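Local coordinates for pyrroline-5-carboxylate reductase catalytic N-terminal domain-containing protein (Sinorhizobium meliloti, PDB 4HUJ) that is of unknown function but may be an oxidoreductase that binds NAD(P) through a dinucleotide-binding fold, at residues A[38-43]-A[155-160]; A[75-80]-A[98-103]; A[82-87]-A[108-113]; A[147-152]-A[211-216]; A[166-171]-A[192-197]. All coordinates share one frame; numbering follows the deposited sequence.

Contact 1: A[38-43]-A[155-160]; sequences LAERFT and VLAADP
Arg41 reaches from helix 32-44 over to the chain that leaves helix 153-156 and meets it with every group beyond CB. CG stands beside the backbone N (chi1 -71°), and bends at chi2 and chi3 turn the chain along the loop. CG lies 3.2 Å from Leu156 O, with CD next to the same oxygen. NE and NH2 then grip Ala157 O side-on: NE is 2.9 Å and NH2 2.8 Å from Ala157 O, which lies close to the guanidinium plane. Both donors come from the same face of that carbonyl, NE from well above its plane, and both bonds are bent at the hydrogen (138° and 142°). Ala158 O and Asp159 N sit over one face of the guanidinium group, while NH1 lies 3.5 Å from Pro160 CD. Asp159 OD1 bonds to Asp161 N, not the guanidinium. The preceding Glu40 lays OE1 3.7 Å from Ala157 CB. Deeper in, methyl meets methyl where Leu38 CD2 lies 3.9 Å from Leu156 CD2. Helix 32-44, which follows the first strand of the probable Rossmann-type domain, is joined to the loop leading to strand 166-173; Leu38 also packs on strand 84-88, and Glu40 on helix 61-67.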
# COMPACT_ATOMS: atom_id res chain seq x y z
N LEU A 38 0.46 -7.04 5.21
CA LEU A 38 -0.61 -6.05 5.35
C LEU A 38 -1.84 -6.66 6.00
O LEU A 38 -2.41 -6.08 6.92
CB LEU A 38 -0.95 -5.42 4.00
CG LEU A 38 0.06 -4.38 3.50
CD1 LEU A 38 -0.18 -4.07 2.02
CD2 LEU A 38 0.01 -3.11 4.36
N ALA A 39 -2.25 -7.84 5.54
CA ALA A 39 -3.39 -8.54 6.14
C ALA A 39 -3.17 -8.76 7.64
O ALA A 39 -4.08 -8.55 8.44
CB ALA A 39 -3.65 -9.86 5.42
N GLU A 40 -1.95 -9.16 8.00
CA GLU A 40 -1.60 -9.40 9.41
C GLU A 40 -1.71 -8.13 10.24
O GLU A 40 -2.21 -8.16 11.38
CB GLU A 40 -0.18 -9.99 9.52
CG GLU A 40 0.25 -10.32 10.96
CD GLU A 40 1.48 -11.22 11.03
OE1 GLU A 40 2.00 -11.63 9.96
OE2 GLU A 40 1.92 -11.52 12.17
N ARG A 41 -1.26 -7.02 9.68
CA ARG A 41 -1.33 -5.75 10.40
C ARG A 41 -2.76 -5.24 10.56
O ARG A 41 -3.10 -4.71 11.61
CB ARG A 41 -0.43 -4.71 9.73
CG ARG A 41 1.06 -4.98 9.90
CD ARG A 41 1.43 -4.97 11.38
NE ARG A 41 1.71 -6.30 11.93
CZ ARG A 41 1.39 -6.70 13.16
NH1 ARG A 41 0.71 -5.90 13.97
NH2 ARG A 41 1.73 -7.92 13.57
N PHE A 42 -3.57 -5.38 9.51
CA PHE A 42 -4.98 -4.99 9.59
C PHE A 42 -5.72 -5.82 10.65
O PHE A 42 -6.49 -5.27 11.46
CB PHE A 42 -5.66 -5.14 8.22
CG PHE A 42 -5.53 -3.91 7.34
CD1 PHE A 42 -6.57 -3.00 7.24
CD2 PHE A 42 -4.36 -3.67 6.62
CE1 PHE A 42 -6.46 -1.87 6.43
CE2 PHE A 42 -4.23 -2.54 5.81
CZ PHE A 42 -5.29 -1.64 5.71
N THR A 43 -5.44 -7.12 10.67
CA THR A 43 -6.03 -8.05 11.63
C THR A 43 -5.64 -7.72 13.07
O THR A 43 -6.51 -7.65 13.95
CB THR A 43 -5.67 -9.50 11.28
OG1 THR A 43 -6.18 -9.79 9.97
CG2 THR A 43 -6.27 -10.49 12.28
N VAL A 155 9.57 -7.25 8.15
CA VAL A 155 9.54 -6.13 9.08
C VAL A 155 8.11 -5.59 9.21
O VAL A 155 7.62 -5.39 10.32
CB VAL A 155 10.53 -5.00 8.68
CG1 VAL A 155 10.48 -3.84 9.69
CG2 VAL A 155 11.96 -5.54 8.59
N LEU A 156 7.45 -5.38 8.07
CA LEU A 156 6.07 -4.88 8.05
C LEU A 156 5.11 -5.80 8.81
O LEU A 156 4.20 -5.32 9.48
CB LEU A 156 5.58 -4.68 6.61
CG LEU A 156 4.27 -3.91 6.43
CD1 LEU A 156 4.49 -2.43 6.67
CD2 LEU A 156 3.70 -4.14 5.04
N ALA A 157 5.32 -7.11 8.70
CA ALA A 157 4.43 -8.11 9.31
C ALA A 157 4.51 -8.13 10.83
O ALA A 157 3.56 -8.55 11.50
CB ALA A 157 4.73 -9.49 8.76
N ALA A 158 5.64 -7.67 11.37
CA ALA A 158 5.89 -7.70 12.81
C ALA A 158 5.06 -6.66 13.56
O ALA A 158 4.56 -5.70 12.97
CB ALA A 158 7.37 -7.47 13.07
N ASP A 159 4.89 -6.87 14.87
CA ASP A 159 4.25 -5.88 15.72
C ASP A 159 5.05 -4.58 15.65
O ASP A 159 6.24 -4.57 15.96
CB ASP A 159 4.20 -6.37 17.17
CG ASP A 159 3.32 -5.51 18.07
OD1 ASP A 159 3.16 -4.30 17.80
OD2 ASP A 159 2.80 -6.05 19.07
N PRO A 160 4.40 -3.48 15.23
CA PRO A 160 5.10 -2.20 15.10
C PRO A 160 5.51 -1.54 16.42
O PRO A 160 6.37 -0.66 16.41
CB PRO A 160 4.11 -1.31 14.35
CG PRO A 160 2.77 -1.91 14.64
CD PRO A 160 3.00 -3.38 14.75

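Contact 2: A[75-80]-A[98-103]; sequences ELKDAL and VTQVSD
Two crossover connections of the probable Rossmann-type domain meet here: the short helix 76-79, which leads toward strand 84-88, and the type I turn Val98-Val101 that follows helix 94-98. Gln100 and Leu80 carry most of the contact. The Gln100 chain runs extended from CG and passes nearly at right angles to both Leu76 and Lys77. Its OE1 ends among carbons, 3.2 Å from Lys77 CE and 3.8 Å from Leu76 CD2, so the amide touches the helix without a hydrogen bond to it. The amide nitrogen is held within its own connection, NE2 donating to Asp96 O one turn earlier. Lys77 arrives at OE1 through bends at chi2 and chi4, with CD and CE as the touching atoms. Beside the amide the packing is purely apolar: Leu80 CB is 3.8 Å and CD1 4.1 Å from Val101 CG2. CG1 of Val101 stands anti to the backbone N (chi1 170°), leaving CG2 to meet the leucine. Leu76 and Leu80 pack inward against Ile29 of strand 26-30 and Ile97 of helix 94-98, placing both connections over one face of the parallel part of the sheet.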
# COMPACT_ATOMS: atom_id res chain seq x y z
N GLU A 75 -13.42 -10.63 -5.10
CA GLU A 75 -13.05 -10.49 -6.50
C GLU A 75 -12.40 -9.13 -6.72
O GLU A 75 -12.72 -8.16 -6.03
CB GLU A 75 -14.27 -10.66 -7.43
CG GLU A 75 -14.84 -12.09 -7.47
CD GLU A 75 -13.97 -13.10 -8.22
OE1 GLU A 75 -13.08 -12.69 -9.00
OE2 GLU A 75 -14.19 -14.32 -8.03
N LEU A 76 -11.48 -9.07 -7.68
CA LEU A 76 -10.70 -7.86 -7.95
C LEU A 76 -11.57 -6.64 -8.28
O LEU A 76 -11.34 -5.55 -7.77
CB LEU A 76 -9.68 -8.13 -9.07
CG LEU A 76 -8.58 -7.12 -9.41
CD1 LEU A 76 -7.76 -6.70 -8.19
CD2 LEU A 76 -7.68 -7.70 -10.48
N LYS A 77 -12.58 -6.85 -9.13
CA LYS A 77 -13.51 -5.79 -9.55
C LYS A 77 -14.22 -5.11 -8.38
O LYS A 77 -14.56 -3.92 -8.46
CB LYS A 77 -14.56 -6.34 -10.53
CG LYS A 77 -13.98 -6.97 -11.79
CD LYS A 77 -13.32 -5.96 -12.72
CE LYS A 77 -12.92 -6.63 -14.03
NZ LYS A 77 -14.08 -7.29 -14.70
N ASP A 78 -14.43 -5.86 -7.31
CA ASP A 78 -15.05 -5.34 -6.09
C ASP A 78 -14.04 -4.59 -5.22
O ASP A 78 -14.33 -3.50 -4.74
CB ASP A 78 -15.73 -6.47 -5.31
CG ASP A 78 -16.88 -7.11 -6.10
OD1 ASP A 78 -17.60 -6.38 -6.81
OD2 ASP A 78 -17.05 -8.34 -6.01
N ALA A 79 -12.85 -5.17 -5.04
CA ALA A 79 -11.78 -4.55 -4.25
C ALA A 79 -11.33 -3.21 -4.80
O ALA A 79 -11.02 -2.29 -4.04
CB ALA A 79 -10.60 -5.50 -4.12
N LEU A 80 -11.30 -3.09 -6.13
CA LEU A 80 -10.87 -1.86 -6.80
C LEU A 80 -11.85 -0.70 -6.63
O LEU A 80 -11.58 0.42 -7.08
CB LEU A 80 -10.59 -2.12 -8.28
CG LEU A 80 -9.39 -3.00 -8.63
CD1 LEU A 80 -9.30 -3.23 -10.14
CD2 LEU A 80 -8.09 -2.39 -8.11
N VAL A 98 -5.18 -1.92 -12.84
CA VAL A 98 -5.88 -0.64 -12.69
C VAL A 98 -6.63 -0.17 -13.95
O VAL A 98 -7.51 0.68 -13.86
CB VAL A 98 -4.95 0.49 -12.16
CG1 VAL A 98 -4.44 0.14 -10.76
CG2 VAL A 98 -3.80 0.76 -13.12
N THR A 99 -6.27 -0.73 -15.10
CA THR A 99 -6.95 -0.41 -16.36
C THR A 99 -8.41 -0.89 -16.36
O THR A 99 -9.21 -0.45 -17.18
CB THR A 99 -6.17 -0.96 -17.59
OG1 THR A 99 -6.67 -0.35 -18.79
CG2 THR A 99 -6.27 -2.48 -17.71
N GLN A 100 -8.74 -1.78 -15.42
CA GLN A 100 -10.09 -2.34 -15.29
C GLN A 100 -11.10 -1.32 -14.76
O GLN A 100 -12.31 -1.50 -14.92
CB GLN A 100 -10.07 -3.58 -14.39
CG GLN A 100 -9.39 -4.80 -15.03
CD GLN A 100 -9.11 -5.93 -14.04
OE1 GLN A 100 -9.91 -6.21 -13.14
NE2 GLN A 100 -7.98 -6.60 -14.21
N VAL A 101 -10.60 -0.26 -14.13
CA VAL A 101 -11.43 0.83 -13.62
C VAL A 101 -11.18 2.09 -14.45
O VAL A 101 -10.03 2.48 -14.67
CB VAL A 101 -11.14 1.12 -12.12
CG1 VAL A 101 -11.83 2.41 -11.66
CG2 VAL A 101 -11.57 -0.05 -11.25
N SER A 102 -12.26 2.71 -14.92
CA SER A 102 -12.15 3.87 -15.81
C SER A 102 -12.13 5.20 -15.06
O SER A 102 -11.35 6.10 -15.41
CB SER A 102 -13.26 3.85 -16.87
OG SER A 102 -14.54 3.65 -16.28
N ASP A 103 -12.97 5.34 -14.03
CA ASP A 103 -12.99 6.56 -13.23
C ASP A 103 -12.65 6.28 -11.77
O ASP A 103 -13.34 5.51 -11.08
CB ASP A 103 -14.32 7.31 -13.37
CG ASP A 103 -14.19 8.81 -13.07
OD1 ASP A 103 -13.41 9.19 -12.17
OD2 ASP A 103 -14.87 9.61 -13.74

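Contact 3: A[82-87]-A[108-113]; sequences ADVVIL and IVVDAS
Val85 O accepts from Val110 N at 2.7 Å in a nearly straight bond (170° at the hydrogen). It is the shortest of five backbone bonds that zip the strands together. Ile108 N to Asp83 O (2.9 Å) opens the series, Val85 N and Leu87 N donate to Ile108 O and Val110 O, and Ala112 N closes it on Leu87 O with a longer, more bent bond of 3.1 Å. Strands 84-87 and 108-111 run parallel, with 19° between the directions of these short segments. Val84, Ile86, Ile108 and Val110 populate one face of the sheet. There Val84 CG1 lies 3.9 Å from Val110 CG2, bridging diagonally to the next pair, while Ile86 and Val110 stand side by side. On the opposite face, Leu87 leans over Val109: CG beside the backbone N (chi1 -64°) carries CD1 to 3.6 Å from Val109 CG1. At the last pair, Ser113 N meets Asp111 OD1 from above the carboxylate plane, closing an Asx turn, and Ser113 OG adds a second bond to OD1 on the syn lone pair at 2.7 Å; OD2 bonds to Thr132 OG1. Helix 94-98 covers the Leu87 face and helix 176-188 the Ile108 face. Such parallel pairing, with helix 94-98 in the connection, is a beta-alpha-beta crossover, consistent with a dinucleotide-binding Rossmann-type fold.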
# COMPACT_ATOMS: atom_id res chain seq x y z
N ALA A 82 -12.94 0.25 -3.52
CA ALA A 82 -12.78 0.76 -2.15
C ALA A 82 -12.32 2.21 -2.07
O ALA A 82 -11.76 2.76 -3.03
CB ALA A 82 -11.83 -0.14 -1.36
N ASP A 83 -12.56 2.83 -0.92
CA ASP A 83 -12.18 4.22 -0.68
C ASP A 83 -10.67 4.38 -0.79
O ASP A 83 -10.18 5.36 -1.35
CB ASP A 83 -12.61 4.68 0.71
CG ASP A 83 -14.13 4.75 0.87
OD1 ASP A 83 -14.83 4.92 -0.15
OD2 ASP A 83 -14.60 4.66 2.02
N VAL A 84 -9.95 3.39 -0.24
CA VAL A 84 -8.49 3.39 -0.23
C VAL A 84 -8.02 2.04 -0.78
O VAL A 84 -8.31 0.98 -0.20
CB VAL A 84 -7.93 3.63 1.19
CG1 VAL A 84 -6.41 3.57 1.19
CG2 VAL A 84 -8.40 4.98 1.73
N VAL A 85 -7.30 2.11 -1.90
CA VAL A 85 -6.86 0.91 -2.61
C VAL A 85 -5.34 0.85 -2.55
O VAL A 85 -4.66 1.73 -3.09
CB VAL A 85 -7.37 0.89 -4.07
CG1 VAL A 85 -6.81 -0.31 -4.85
CG2 VAL A 85 -8.90 0.86 -4.11
N ILE A 86 -4.82 -0.18 -1.89
CA ILE A 86 -3.39 -0.32 -1.67
C ILE A 86 -2.82 -1.29 -2.69
O ILE A 86 -3.16 -2.47 -2.69
CB ILE A 86 -3.08 -0.83 -0.24
CG1 ILE A 86 -3.69 0.11 0.81
CG2 ILE A 86 -1.56 -0.94 -0.03
CD1 ILE A 86 -3.67 -0.44 2.23
N LEU A 87 -1.97 -0.77 -3.57
CA LEU A 87 -1.37 -1.59 -4.62
C LEU A 87 -0.08 -2.22 -4.12
O LEU A 87 0.99 -1.61 -4.16
CB LEU A 87 -1.12 -0.75 -5.88
CG LEU A 87 -2.36 -0.17 -6.59
CD1 LEU A 87 -1.92 0.76 -7.70
CD2 LEU A 87 -3.27 -1.27 -7.14
N ILE A 108 -8.65 6.98 -3.13
CA ILE A 108 -7.22 7.11 -2.87
C ILE A 108 -6.57 5.81 -3.30
O ILE A 108 -7.03 4.72 -2.93
CB ILE A 108 -6.94 7.37 -1.37
CG1 ILE A 108 -7.43 8.76 -0.98
CG2 ILE A 108 -5.44 7.21 -1.05
CD1 ILE A 108 -7.47 8.99 0.53
N VAL A 109 -5.50 5.93 -4.08
CA VAL A 109 -4.68 4.78 -4.46
C VAL A 109 -3.34 4.91 -3.74
O VAL A 109 -2.69 5.94 -3.82
CB VAL A 109 -4.49 4.71 -5.99
CG1 VAL A 109 -3.41 3.70 -6.38
CG2 VAL A 109 -5.81 4.34 -6.66
N VAL A 110 -2.96 3.86 -3.01
CA VAL A 110 -1.68 3.83 -2.32
C VAL A 110 -0.70 2.98 -3.13
O VAL A 110 -0.90 1.78 -3.27
CB VAL A 110 -1.82 3.29 -0.88
CG1 VAL A 110 -0.47 3.25 -0.17
CG2 VAL A 110 -2.80 4.15 -0.09
N ASP A 111 0.33 3.62 -3.68
CA ASP A 111 1.36 2.89 -4.43
C ASP A 111 2.41 2.33 -3.47
O ASP A 111 3.23 3.08 -2.93
CB ASP A 111 2.01 3.82 -5.47
CG ASP A 111 3.08 3.12 -6.30
OD1 ASP A 111 3.17 1.87 -6.29
OD2 ASP A 111 3.85 3.83 -6.98
N ALA A 112 2.36 1.02 -3.24
CA ALA A 112 3.32 0.34 -2.37
C ALA A 112 4.42 -0.39 -3.16
O ALA A 112 5.22 -1.12 -2.58
CB ALA A 112 2.61 -0.62 -1.43
N SER A 113 4.44 -0.18 -4.48
CA SER A 113 5.34 -0.93 -5.37
C SER A 113 6.71 -0.26 -5.50
O SER A 113 6.84 0.95 -5.32
CB SER A 113 4.72 -1.08 -6.76
OG SER A 113 4.83 0.13 -7.51

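Contact 4: A[147-152]-A[211-216]; sequences AFNTLP and PLVALN
Thr150 and Val213, the residues most deeply engaged, come together where two irregular loops touch. Their CA atoms are 4.5 Å apart, and the one hydrogen bond between the loops uses Thr150's own carbonyl: Ala214 N donates to Thr150 O at 2.7 Å, in the carbonyl plane and with an angle of 149° at the hydrogen. That donor lies in the middle of the type II turn Leu212-Leu215, so the bond ties the turn to residues 147-152. The Thr150 side chain lies against the start of the same turn, CB 4.0 Å from Leu212 O with CG2 close by. CG2 takes this side because OG1 stands between the backbone N and the carbonyl carbon (chi1 48°). Val213 puts CG1 alongside Thr150 O and CG2 4.2 Å from Asn149 ND2; that amide nitrogen bonds to Gln206 O. Leu151 makes the third part of the contact at the far end, where CD2 nestles 3.6 Å from Asn216 OD1 and 3.7 Å from Leu215 O, a methyl resting on two oxygens. Pro152, right before helix 153-156, adds CD near Ala214 CA. The contact thus sets the link between strand 143-147 and helix 153-156 against the link between helix 199-206 and strand 218-219, with Leu151 also packed on Arg167 and Leu169 of strand 166-173.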
# COMPACT_ATOMS: atom_id res chain seq x y z
N ALA A 147 3.31 4.88 -0.20
CA ALA A 147 3.50 4.34 1.15
C ALA A 147 3.51 2.82 1.14
O ALA A 147 2.95 2.20 0.24
CB ALA A 147 2.40 4.86 2.09
N PHE A 148 4.13 2.24 2.18
CA PHE A 148 4.25 0.78 2.37
C PHE A 148 5.28 0.14 1.43
O PHE A 148 5.37 -1.08 1.37
CB PHE A 148 2.91 0.03 2.23
CG PHE A 148 1.83 0.47 3.19
CD1 PHE A 148 1.90 0.18 4.55
CD2 PHE A 148 0.70 1.14 2.71
CE1 PHE A 148 0.89 0.58 5.42
CE2 PHE A 148 -0.32 1.54 3.57
CZ PHE A 148 -0.23 1.25 4.93
N ASN A 149 6.04 0.97 0.71
CA ASN A 149 7.07 0.45 -0.19
C ASN A 149 8.45 0.34 0.48
O ASN A 149 9.39 -0.19 -0.10
CB ASN A 149 7.20 1.35 -1.42
CG ASN A 149 7.88 2.67 -1.09
OD1 ASN A 149 7.34 3.48 -0.34
ND2 ASN A 149 9.08 2.89 -1.63
N THR A 150 8.55 0.85 1.71
CA THR A 150 9.86 1.08 2.30
C THR A 150 10.40 -0.08 3.12
O THR A 150 11.61 -0.18 3.32
CB THR A 150 9.84 2.34 3.18
OG1 THR A 150 8.69 2.28 4.03
CG2 THR A 150 9.75 3.58 2.30
N LEU A 151 9.51 -0.94 3.62
CA LEU A 151 9.95 -2.00 4.51
C LEU A 151 9.82 -3.38 3.88
O LEU A 151 8.86 -3.66 3.17
CB LEU A 151 9.16 -1.94 5.82
CG LEU A 151 9.30 -0.66 6.66
CD1 LEU A 151 8.49 -0.81 7.93
CD2 LEU A 151 10.77 -0.37 6.99
N PRO A 152 10.80 -4.26 4.17
CA PRO A 152 10.66 -5.67 3.84
C PRO A 152 9.40 -6.22 4.51
O PRO A 152 9.06 -5.80 5.61
CB PRO A 152 11.90 -6.31 4.47
CG PRO A 152 12.85 -5.21 4.68
CD PRO A 152 12.05 -3.99 4.91
N PRO A 211 17.84 6.58 0.17
CA PRO A 211 18.23 6.31 1.56
C PRO A 211 17.17 5.80 2.55
O PRO A 211 17.53 5.13 3.52
CB PRO A 211 18.78 7.66 2.03
CG PRO A 211 19.32 8.28 0.79
CD PRO A 211 18.32 7.90 -0.28
N LEU A 212 15.89 6.11 2.33
CA LEU A 212 14.87 5.73 3.31
C LEU A 212 14.24 4.37 3.06
O LEU A 212 13.48 3.86 3.89
CB LEU A 212 13.79 6.80 3.46
CG LEU A 212 14.28 8.17 3.94
CD1 LEU A 212 13.10 9.11 4.16
CD2 LEU A 212 15.15 8.09 5.20
N VAL A 213 14.57 3.76 1.93
CA VAL A 213 14.07 2.42 1.61
C VAL A 213 14.89 1.38 2.37
O VAL A 213 16.13 1.43 2.38
CB VAL A 213 14.08 2.15 0.09
CG1 VAL A 213 13.65 0.72 -0.22
CG2 VAL A 213 13.15 3.13 -0.62
N ALA A 214 14.18 0.46 3.02
CA ALA A 214 14.76 -0.65 3.78
C ALA A 214 15.49 -0.17 5.03
O ALA A 214 16.39 -0.85 5.54
CB ALA A 214 15.67 -1.51 2.89
N LEU A 215 15.10 1.00 5.52
CA LEU A 215 15.69 1.57 6.72
C LEU A 215 14.72 1.38 7.87
O LEU A 215 13.59 1.89 7.83
CB LEU A 215 16.02 3.05 6.49
CG LEU A 215 16.73 3.83 7.61
CD1 LEU A 215 18.16 3.34 7.80
CD2 LEU A 215 16.72 5.31 7.27
N ASN A 216 15.14 0.63 8.89
CA ASN A 216 14.30 0.39 10.05
C ASN A 216 14.51 1.44 11.13
O ASN A 216 15.57 1.49 11.77
CB ASN A 216 14.56 -1.01 10.63
CG ASN A 216 14.26 -2.12 9.65
OD1 ASN A 216 13.44 -1.96 8.74
ND2 ASN A 216 14.91 -3.27 9.84

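Contact 5: A[166-171]-A[192-197]; sequences SRVLFL and APVDLG
Ala192 N to Arg167 O, 2.8 Å long and almost straight at 173°, starts a run of five backbone hydrogen bonds between parallel strands. Leu169 N and Leu171 N donate to Ala192 O and Val194 O, Val194 N returns to Leu169 O, and Leu196 N ends the run on Leu171 O at 2.9 Å. Farther along the same chain, Gly197 N bonds to Asp195 OD1 at 2.9 Å, an Asx turn; Gly197 remains paired through its backbone with Gly173. On the face carrying Val168, Phe170 and Val194, the Phe170 ring is the centrepiece. Val168 CG1 sits over the ring centre, 3.8 Å above its plane, and also lies 3.8 Å from Val194 CG2. CD1 of Phe170 meets Val194 CB at 3.6 Å and Leu196 CD2 at 3.7 Å, both obliquely. Through the sheet, Leu171 bends CG between its backbone N and carbonyl carbon (chi1 71°), which lays CD2 across the neighbouring strand, 3.8 Å from Pro193 CB. Helix 176-188 connects the two strands in a beta-alpha-beta crossover and packs on Leu169 and Pro193. Strand 166-173 also pairs antiparallel with 218-219, while Leu196 rests on helix 199-206.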
# COMPACT_ATOMS: atom_id res chain seq x y z
N SER A 166 7.60 3.18 17.94
CA SER A 166 6.78 2.56 16.91
C SER A 166 7.51 2.58 15.58
O SER A 166 8.15 3.58 15.24
CB SER A 166 5.44 3.29 16.78
OG SER A 166 4.70 3.19 17.99
N ARG A 167 7.41 1.48 14.85
CA ARG A 167 8.04 1.34 13.53
C ARG A 167 7.59 2.46 12.59
O ARG A 167 6.40 2.74 12.47
CB ARG A 167 7.71 -0.04 12.94
CG ARG A 167 8.38 -0.35 11.59
CD ARG A 167 9.92 -0.33 11.70
NE ARG A 167 10.44 -1.41 12.56
CZ ARG A 167 11.57 -1.33 13.26
NH1 ARG A 167 12.32 -0.23 13.24
NH2 ARG A 167 11.97 -2.37 13.99
N VAL A 168 8.56 3.08 11.92
CA VAL A 168 8.28 4.22 11.06
C VAL A 168 7.91 3.79 9.65
O VAL A 168 8.61 2.98 9.03
CB VAL A 168 9.49 5.20 11.00
CG1 VAL A 168 9.29 6.28 9.93
CG2 VAL A 168 9.72 5.83 12.36
N LEU A 169 6.81 4.35 9.16
CA LEU A 169 6.44 4.25 7.75
C LEU A 169 6.41 5.64 7.14
O LEU A 169 5.56 6.46 7.48
CB LEU A 169 5.08 3.55 7.57
CG LEU A 169 5.07 2.02 7.64
CD1 LEU A 169 3.65 1.50 7.58
CD2 LEU A 169 5.91 1.40 6.52
N PHE A 170 7.36 5.90 6.24
CA PHE A 170 7.34 7.13 5.46
C PHE A 170 6.23 7.10 4.41
O PHE A 170 5.89 6.05 3.87
CB PHE A 170 8.71 7.37 4.79
CG PHE A 170 9.82 7.60 5.77
CD1 PHE A 170 9.93 8.82 6.44
CD2 PHE A 170 10.75 6.60 6.04
CE1 PHE A 170 10.96 9.04 7.36
CE2 PHE A 170 11.79 6.80 6.96
CZ PHE A 170 11.90 8.03 7.62
N LEU A 171 5.64 8.26 4.15
CA LEU A 171 4.66 8.40 3.07
C LEU A 171 4.84 9.74 2.38
O LEU A 171 5.51 10.63 2.91
CB LEU A 171 3.21 8.25 3.57
CG LEU A 171 2.64 9.39 4.42
CD1 LEU A 171 1.14 9.51 4.20
CD2 LEU A 171 2.94 9.17 5.91
N ALA A 192 4.26 4.52 13.02
CA ALA A 192 4.43 5.96 13.10
C ALA A 192 4.56 6.52 11.68
O ALA A 192 5.55 6.26 11.01
CB ALA A 192 5.65 6.30 13.91
N PRO A 193 3.54 7.28 11.21
CA PRO A 193 3.64 7.86 9.88
C PRO A 193 4.57 9.07 9.89
O PRO A 193 4.56 9.86 10.84
CB PRO A 193 2.20 8.27 9.56
CG PRO A 193 1.59 8.56 10.89
CD PRO A 193 2.27 7.63 11.87
N VAL A 194 5.40 9.19 8.85
CA VAL A 194 6.15 10.41 8.62
C VAL A 194 5.88 10.85 7.19
O VAL A 194 6.34 10.21 6.25
CB VAL A 194 7.67 10.26 8.87
CG1 VAL A 194 8.39 11.58 8.57
CG2 VAL A 194 7.96 9.82 10.32
N ASP A 195 5.13 11.94 7.05
CA ASP A 195 4.77 12.50 5.75
C ASP A 195 5.88 13.41 5.23
O ASP A 195 6.09 14.51 5.75
CB ASP A 195 3.44 13.25 5.87
CG ASP A 195 2.93 13.80 4.55
OD1 ASP A 195 3.65 13.74 3.52
OD2 ASP A 195 1.79 14.31 4.54
N LEU A 196 6.58 12.95 4.19
CA LEU A 196 7.73 13.65 3.63
C LEU A 196 7.35 14.79 2.70
O LEU A 196 8.21 15.58 2.30
CB LEU A 196 8.63 12.67 2.86
CG LEU A 196 9.27 11.54 3.67
CD1 LEU A 196 9.85 10.48 2.73
CD2 LEU A 196 10.34 12.05 4.63
N GLY A 197 6.07 14.88 2.36
CA GLY A 197 5.58 15.91 1.46
C GLY A 197 5.18 15.37 0.09
O GLY A 197 4.64 14.27 -0.01

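How the contacts relate
Contact 3 lies nearest the middle of the chain, its centre 5 Å from the chain's. Contact 2 packs beside it, centres 12 Å apart, through Val98 and Leu87; contact 1 meets it where Leu38 and Phe42 touch Ile86. The probable nucleotide-binding glycine motif passes near Leu38 and Ile86 without touching either. Contact 4 bridges the two sheet pairings: Asp111 O probably bonds to Ala147 N, and Phe148 packs on Leu169 of contact 5. Contacts 3 and 5 belong to one sheet yet stay about 7 Å apart at their nearest atoms. Pro160 O probably bonds to Arg167 N, joining contacts 1 and 5. Contact 2 lies remote from contact 5, centres 28 Å apart.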